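Local coordinates for protein cytochrome c (Pseudomonas aeruginosa, PDB 6RTE) that acts as the dihydro-heme d1 dehydrogenase NirN in heme d1 biosynthesis, carrying a heme c next to an eight-bladed beta-propeller, at residues A[268-273]-A[282-287]; A[291-296]-A[303-308]. One frame throughout, in Å; residues are numbered along the deposited sequence.

Contact 1: A[268-273]-A[282-287]; sequences SRVSAV and FVVALK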
loop_
_atom_site.group_PDB
_atom_site.type_symbol
_atom_site.label_atom_id
_atom_site.label_comp_id
_atom_site.label_asym_id
_atom_site.label_seq_id
_atom_site.Cartn_x
_atom_site.Cartn_y
_atom_site.Cartn_z
ATOM N N SER A 268 -16.095 -10.409 -8.318
ATOM C CA SER A 268 -14.676 -10.498 -8.014
ATOM C C SER A 268 -14.281 -9.468 -6.971
ATOM O O SER A 268 -14.865 -8.383 -6.886
ATOM C CB SER A 268 -13.821 -10.290 -9.273
ATOM O OG SER A 268 -12.440 -10.331 -8.972
ATOM N N ARG A 269 -13.256 -9.815 -6.196
ATOM C CA ARG A 269 -12.524 -8.837 -5.415
ATOM C C ARG A 269 -11.608 -8.031 -6.334
ATOM O O ARG A 269 -11.156 -8.522 -7.370
ATOM C CB ARG A 269 -11.688 -9.532 -4.340
ATOM C CG ARG A 269 -12.497 -10.313 -3.328
ATOM C CD ARG A 269 -11.604 -11.198 -2.456
ATOM N NE ARG A 269 -11.037 -12.308 -3.226
ATOM C CZ ARG A 269 -10.191 -13.205 -2.733
ATOM N NH1 ARG A 269 -9.817 -13.143 -1.461
ATOM N NH2 ARG A 269 -9.732 -14.171 -3.513
ATOM N N VAL A 270 -11.357 -6.781 -5.960
ATOM C CA VAL A 270 -10.357 -5.965 -6.642
ATOM C C VAL A 270 -9.035 -6.178 -5.927
ATOM O O VAL A 270 -8.940 -5.967 -4.718
ATOM C CB VAL A 270 -10.742 -4.476 -6.650
ATOM C CG1 VAL A 270 -9.598 -3.659 -7.237
ATOM C CG2 VAL A 270 -12.020 -4.257 -7.461
ATOM N N SER A 271 -8.004 -6.582 -6.675
ATOM C CA SER A 271 -6.704 -6.778 -6.060
ATOM C C SER A 271 -5.973 -5.452 -5.842
ATOM O O SER A 271 -5.417 -5.217 -4.762
ATOM C CB SER A 271 -5.856 -7.712 -6.911
ATOM O OG SER A 271 -4.617 -7.911 -6.257
ATOM N N ALA A 272 -5.960 -4.582 -6.851
ATOM C CA ALA A 272 -5.269 -3.300 -6.738
ATOM C C ALA A 272 -5.707 -2.385 -7.872
ATOM O O ALA A 272 -6.049 -2.852 -8.965
ATOM C CB ALA A 272 -3.743 -3.489 -6.771
ATOM N N VAL A 273 -5.675 -1.066 -7.601
ATOM C CA VAL A 273 -5.942 -0.042 -8.598
ATOM C C VAL A 273 -4.660 0.753 -8.814
ATOM O O VAL A 273 -3.873 0.952 -7.886
ATOM C CB VAL A 273 -7.105 0.887 -8.176
ATOM C CG1 VAL A 273 -8.402 0.081 -8.044
ATOM C CG2 VAL A 273 -6.806 1.613 -6.854
ATOM N N PHE A 282 -7.266 4.779 -15.186
ATOM C CA PHE A 282 -7.001 3.833 -14.117
ATOM C C PHE A 282 -6.901 2.430 -14.711
ATOM O O PHE A 282 -7.616 2.091 -15.664
ATOM C CB PHE A 282 -8.106 3.864 -13.062
ATOM C CG PHE A 282 -8.151 5.132 -12.248
ATOM C CD1 PHE A 282 -7.107 5.469 -11.400
ATOM C CD2 PHE A 282 -9.260 5.960 -12.295
ATOM C CE1 PHE A 282 -7.163 6.619 -10.626
ATOM C CE2 PHE A 282 -9.325 7.118 -11.518
ATOM C CZ PHE A 282 -8.273 7.441 -10.688
ATOM N N VAL A 283 -6.017 1.613 -14.135
ATOM C CA VAL A 283 -5.883 0.205 -14.490
ATOM C C VAL A 283 -6.175 -0.606 -13.230
ATOM O O VAL A 283 -5.654 -0.288 -12.154
ATOM C CB VAL A 283 -4.483 -0.115 -15.042
ATOM C CG1 VAL A 283 -4.341 -1.604 -15.288
ATOM C CG2 VAL A 283 -4.193 0.676 -16.335
ATOM N N VAL A 284 -7.015 -1.633 -13.363
ATOM C CA VAL A 284 -7.545 -2.372 -12.226
ATOM C C VAL A 284 -7.200 -3.850 -12.376
ATOM O O VAL A 284 -7.499 -4.467 -13.411
ATOM C CB VAL A 284 -9.072 -2.184 -12.096
ATOM C CG1 VAL A 284 -9.616 -2.957 -10.892
ATOM C CG2 VAL A 284 -9.410 -0.693 -11.988
ATOM N N ALA A 285 -6.597 -4.416 -11.332
ATOM C CA ALA A 285 -6.325 -5.844 -11.238
ATOM C C ALA A 285 -7.450 -6.520 -10.468
ATOM O O ALA A 285 -7.781 -6.093 -9.357
ATOM C CB ALA A 285 -4.997 -6.105 -10.539
ATOM N N LEU A 286 -8.033 -7.559 -11.060
ATOM C CA LEU A 286 -9.149 -8.291 -10.464
ATOM C C LEU A 286 -8.698 -9.656 -9.951
ATOM O O LEU A 286 -8.066 -10.434 -10.671
ATOM C CB LEU A 286 -10.285 -8.467 -11.476
ATOM C CG LEU A 286 -10.922 -7.148 -11.898
ATOM C CD1 LEU A 286 -11.937 -7.376 -13.001
ATOM C CD2 LEU A 286 -11.579 -6.426 -10.696
ATOM N N LYS A 287 -9.082 -9.957 -8.711
ATOM C CA LYS A 287 -8.573 -11.133 -8.015
ATOM C C LYS A 287 -9.148 -12.432 -8.571
ATOM O O LYS A 287 -8.431 -13.435 -8.674
ATOM C CB LYS A 287 -8.910 -10.995 -6.523
ATOM C CG LYS A 287 -8.164 -11.890 -5.595
ATOM C CD LYS A 287 -6.701 -11.536 -5.561
ATOM C CE LYS A 287 -5.959 -12.510 -4.675
ATOM N NZ LYS A 287 -4.540 -12.617 -5.085
#

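Contact 2: A[291-296]-A[303-308]; sequences ELWELP and VAPKRL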
loop_
_atom_site.group_PDB
_atom_site.type_symbol
_atom_site.label_atom_id
_atom_site.label_comp_id
_atom_site.label_asym_id
_atom_site.label_seq_id
_atom_site.Cartn_x
_atom_site.Cartn_y
_atom_site.Cartn_z
ATOM N N GLU A 291 -10.197 -11.199 -16.128
ATOM C CA GLU A 291 -10.280 -9.891 -16.758
ATOM C C GLU A 291 -9.368 -8.923 -16.029
ATOM O O GLU A 291 -9.150 -9.035 -14.821
ATOM C CB GLU A 291 -11.700 -9.309 -16.725
ATOM C CG GLU A 291 -12.586 -9.735 -17.858
ATOM C CD GLU A 291 -13.988 -9.171 -17.748
ATOM O OE1 GLU A 291 -14.194 -8.146 -17.043
ATOM O OE2 GLU A 291 -14.879 -9.763 -18.378
ATOM N N LEU A 292 -8.842 -7.967 -16.774
ATOM C CA LEU A 292 -8.301 -6.752 -16.181
ATOM C C LEU A 292 -8.976 -5.578 -16.875
ATOM O O LEU A 292 -9.445 -5.693 -18.014
ATOM C CB LEU A 292 -6.782 -6.669 -16.283
ATOM C CG LEU A 292 -6.104 -6.443 -17.627
ATOM C CD1 LEU A 292 -5.938 -4.964 -17.892
ATOM C CD2 LEU A 292 -4.756 -7.141 -17.650
ATOM N N TRP A 293 -9.056 -4.468 -16.154
ATOM C CA TRP A 293 -9.846 -3.315 -16.580
ATOM C C TRP A 293 -8.939 -2.108 -16.771
ATOM O O TRP A 293 -7.982 -1.906 -16.007
ATOM C CB TRP A 293 -10.915 -2.976 -15.546
ATOM C CG TRP A 293 -12.083 -3.919 -15.447
ATOM C CD1 TRP A 293 -12.289 -5.087 -16.144
ATOM C CD2 TRP A 293 -13.220 -3.758 -14.593
ATOM N NE1 TRP A 293 -13.479 -5.649 -15.768
ATOM C CE2 TRP A 293 -14.076 -4.856 -14.823
ATOM C CE3 TRP A 293 -13.601 -2.786 -13.659
ATOM C CZ2 TRP A 293 -15.288 -5.008 -14.153
ATOM C CZ3 TRP A 293 -14.808 -2.939 -12.992
ATOM C CH2 TRP A 293 -15.635 -4.039 -13.239
ATOM N N GLU A 294 -9.235 -1.316 -17.798
ATOM C CA GLU A 294 -8.759 0.058 -17.897
ATOM C C GLU A 294 -9.982 0.964 -17.869
ATOM O O GLU A 294 -10.969 0.696 -18.567
ATOM C CB GLU A 294 -7.941 0.285 -19.173
ATOM C CG GLU A 294 -7.308 1.663 -19.261
ATOM C CD GLU A 294 -6.407 1.832 -20.474
ATOM O OE1 GLU A 294 -6.482 1.001 -21.410
ATOM O OE2 GLU A 294 -5.615 2.798 -20.491
ATOM N N LEU A 295 -9.926 2.008 -17.050
ATOM C CA LEU A 295 -11.008 2.983 -16.936
ATOM C C LEU A 295 -10.484 4.359 -17.343
ATOM O O LEU A 295 -9.886 5.067 -16.508
ATOM C CB LEU A 295 -11.555 3.016 -15.514
ATOM C CG LEU A 295 -12.326 1.770 -15.053
ATOM C CD1 LEU A 295 -11.373 0.707 -14.482
ATOM C CD2 LEU A 295 -13.361 2.136 -14.025
ATOM N N PRO A 296 -10.668 4.781 -18.589
ATOM C CA PRO A 296 -10.175 6.100 -18.994
ATOM C C PRO A 296 -10.969 7.241 -18.377
ATOM O O PRO A 296 -12.192 7.165 -18.203
ATOM C CB PRO A 296 -10.337 6.084 -20.522
ATOM C CG PRO A 296 -11.431 5.127 -20.769
ATOM C CD PRO A 296 -11.270 4.054 -19.724
ATOM N N VAL A 303 -16.304 5.743 -15.272
ATOM C CA VAL A 303 -17.321 4.860 -14.719
ATOM C C VAL A 303 -17.596 3.653 -15.604
ATOM O O VAL A 303 -18.422 2.814 -15.235
ATOM C CB VAL A 303 -18.629 5.625 -14.433
ATOM C CG1 VAL A 303 -18.424 6.633 -13.289
ATOM C CG2 VAL A 303 -19.126 6.336 -15.681
ATOM N N ALA A 304 -16.915 3.517 -16.736
ATOM C CA ALA A 304 -17.156 2.403 -17.655
ATOM C C ALA A 304 -15.847 1.704 -17.996
ATOM O O ALA A 304 -14.989 2.301 -18.678
ATOM C CB ALA A 304 -17.850 2.894 -18.925
ATOM N N PRO A 305 -15.644 0.459 -17.566
ATOM C CA PRO A 305 -14.365 -0.203 -17.842
ATOM C C PRO A 305 -14.246 -0.711 -19.269
ATOM O O PRO A 305 -15.212 -1.192 -19.871
ATOM C CB PRO A 305 -14.357 -1.373 -16.852
ATOM C CG PRO A 305 -15.773 -1.713 -16.682
ATOM C CD PRO A 305 -16.526 -0.388 -16.744
ATOM N N LYS A 306 -13.042 -0.596 -19.803
ATOM C CA LYS A 306 -12.630 -1.353 -20.979
ATOM C C LYS A 306 -12.084 -2.690 -20.474
ATOM O O LYS A 306 -11.125 -2.713 -19.694
ATOM C CB LYS A 306 -11.585 -0.585 -21.781
ATOM C CG LYS A 306 -11.136 -1.281 -23.032
ATOM C CD LYS A 306 -9.989 -0.542 -23.704
ATOM C CE LYS A 306 -9.448 -1.347 -24.872
ATOM N NZ LYS A 306 -8.225 -0.727 -25.464
ATOM N N ARG A 307 -12.718 -3.790 -20.882
ATOM C CA ARG A 307 -12.394 -5.117 -20.358
ATOM C C ARG A 307 -11.378 -5.813 -21.256
ATOM O O ARG A 307 -11.573 -5.906 -22.474
ATOM C CB ARG A 307 -13.655 -5.977 -20.258
ATOM C CG ARG A 307 -14.694 -5.467 -19.291
ATOM C CD ARG A 307 -16.029 -6.197 -19.449
ATOM N NE ARG A 307 -17.075 -5.506 -18.691
ATOM C CZ ARG A 307 -17.431 -5.795 -17.440
ATOM N NH1 ARG A 307 -16.849 -6.790 -16.779
ATOM N NH2 ARG A 307 -18.381 -5.082 -16.846
ATOM N N LEU A 308 -10.307 -6.319 -20.651
ATOM C CA LEU A 308 -9.278 -7.066 -21.369
ATOM C C LEU A 308 -9.203 -8.485 -20.809
ATOM O O LEU A 308 -8.892 -8.675 -19.627
ATOM C CB LEU A 308 -7.916 -6.385 -21.248
ATOM C CG LEU A 308 -7.715 -5.057 -21.992
ATOM C CD1 LEU A 308 -8.540 -3.915 -21.401
ATOM C CD2 LEU A 308 -6.242 -4.698 -21.970
HETATM O O HOH W 1 -6.835 -1.036 -22.985
HETATM O O HOH W 2 -14.217 5.156 -17.947
#

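Contact 1: A[268-273]-A[282-287]
Lys287 N donates an almost straight hydrogen bond to Arg269 O (2.9 Å, 170° at the hydrogen), and Ser268 OG reaches the same Arg269 O at 2.7 Å from the other face of the carbonyl plane. A chi1 of 178° swings the hydroxyl opposite the serine's own nitrogen, within bonding distance of Arg269 O; OG also hydrogen-bonds with Asp288 N. Two residues on, Ser271 N and Ala272 N both point at Ala285 O. Ser271 N to Ala285 O is short and bent (2.7 Å, 144°), whereas Ala272 N to Ala285 O is weak at 3.4 Å. This pairing of two consecutive residues with one is a classic beta bulge, and it shifts the register by one between the Val270-Leu286 and Ala272-Ala285 pairs. Regular antiparallel bonding resumes with Ala285 N to Ala272 O, 2.9 Å.

Before the bulge, Lys287 CG lies over one face of the Arg269 guanidinium, 3.5 Å from Arg269 NH2. The charged ends lie apart: Arg269 NH2 forms a salt bridge with Asp288 and the guanidinium makes a cation-pi contact with Tyr239, while the lysine bends at chi2 and carries NZ off toward Asp315, a long, weak ion pair. Asp315 also takes the Ser271 hydroxyl.

On the sheet face of Val270, Val273, Val284 and Leu286 the side chains pack mainly through apolar contacts. Val270 CG1 meets Val284 CG1 at about a right angle (3.7 Å), its CG2 meets Leu286 CD2, and Val273 lies alongside Val284. Leu235 and Leu244 of the preceding blade pack on this layer. Around the bulge, Ser271 O accepts from Arg223 NE and Val273 N bonds to Asn224 OD1, so polar groups tie this irregular edge strand to the preceding blade.

Contact 2: A[291-296]-A[303-308]
Ala304 O approaches Pro296 CD, and one water donates to both Ala304 O and Pro296 O, bridging the two backbones where the hairpin opens into its loop. Pro305 follows and lies flat against Trp293: its CG sits 3.8 Å from the centroid of the six-membered ring and only 7° off the normal, a CH-pi contact, while its CB comes to 3.5 Å from Trp293 CD2. On Pro305, CB also lies 4.2 Å from Leu295 CG, the two side chains running side by side.

Lys306 pairs with Glu294 by two backbone hydrogen bonds, Lys306 N to Glu294 O being 2.7 Å. Fully extended, its side chain carries NZ to Asp342 O and to a water that donates to Glu294 OE1; Arg279 and Ser281 hold the other carboxylate oxygen.

Arg307 runs alongside Trp293, the guanidinium and indole planes 76° apart, with NH1 3.5 Å from Trp293 CZ2. Arg307 NH1 forms a salt bridge to the syn lone pair of Glu291 OE1 (3.0 Å) and also bonds Ala261 O. Glu291 OE1 takes a second bond from Trp293 NE1, 2.9 Å and in the indole plane, a bond that helps fix the rotation of the indole, one face of which Pro305 covers. Ala263 N holds Glu291 OE2.

Leu308 closes the pairing with two backbone bonds to Leu292, and its CB rests 4.0 Å from Leu292 CG.

This hairpin supplies the third and fourth strands of a four-stranded propeller blade, 306-309 at its edge. Strand 281-286 borders 291-296 within the blade, and Trp293 and Leu295 reach Ile258 on strand 254-259 of the preceding one.

How the contacts relate
From the N terminus, the chain enters the blade at 270-276, turns back into 281-286 and closes contact 1 as a hairpin; only then does it run on into 291-296 and fold back through 303-308 to close contact 2. The two hairpins are therefore in series, neither nested nor crossed, with centres about 10 Å apart. Their inner strands are neighbours: Phe282 O and Leu295 N, and Val284 N and Trp293 O, are probably hydrogen-bonded, and Val284 CG2 packs on Leu295 CD1. Together the contacts supply the first and last strand pairings of one four-stranded antiparallel blade, from strand 270-276 at one edge to 306-309 at the other.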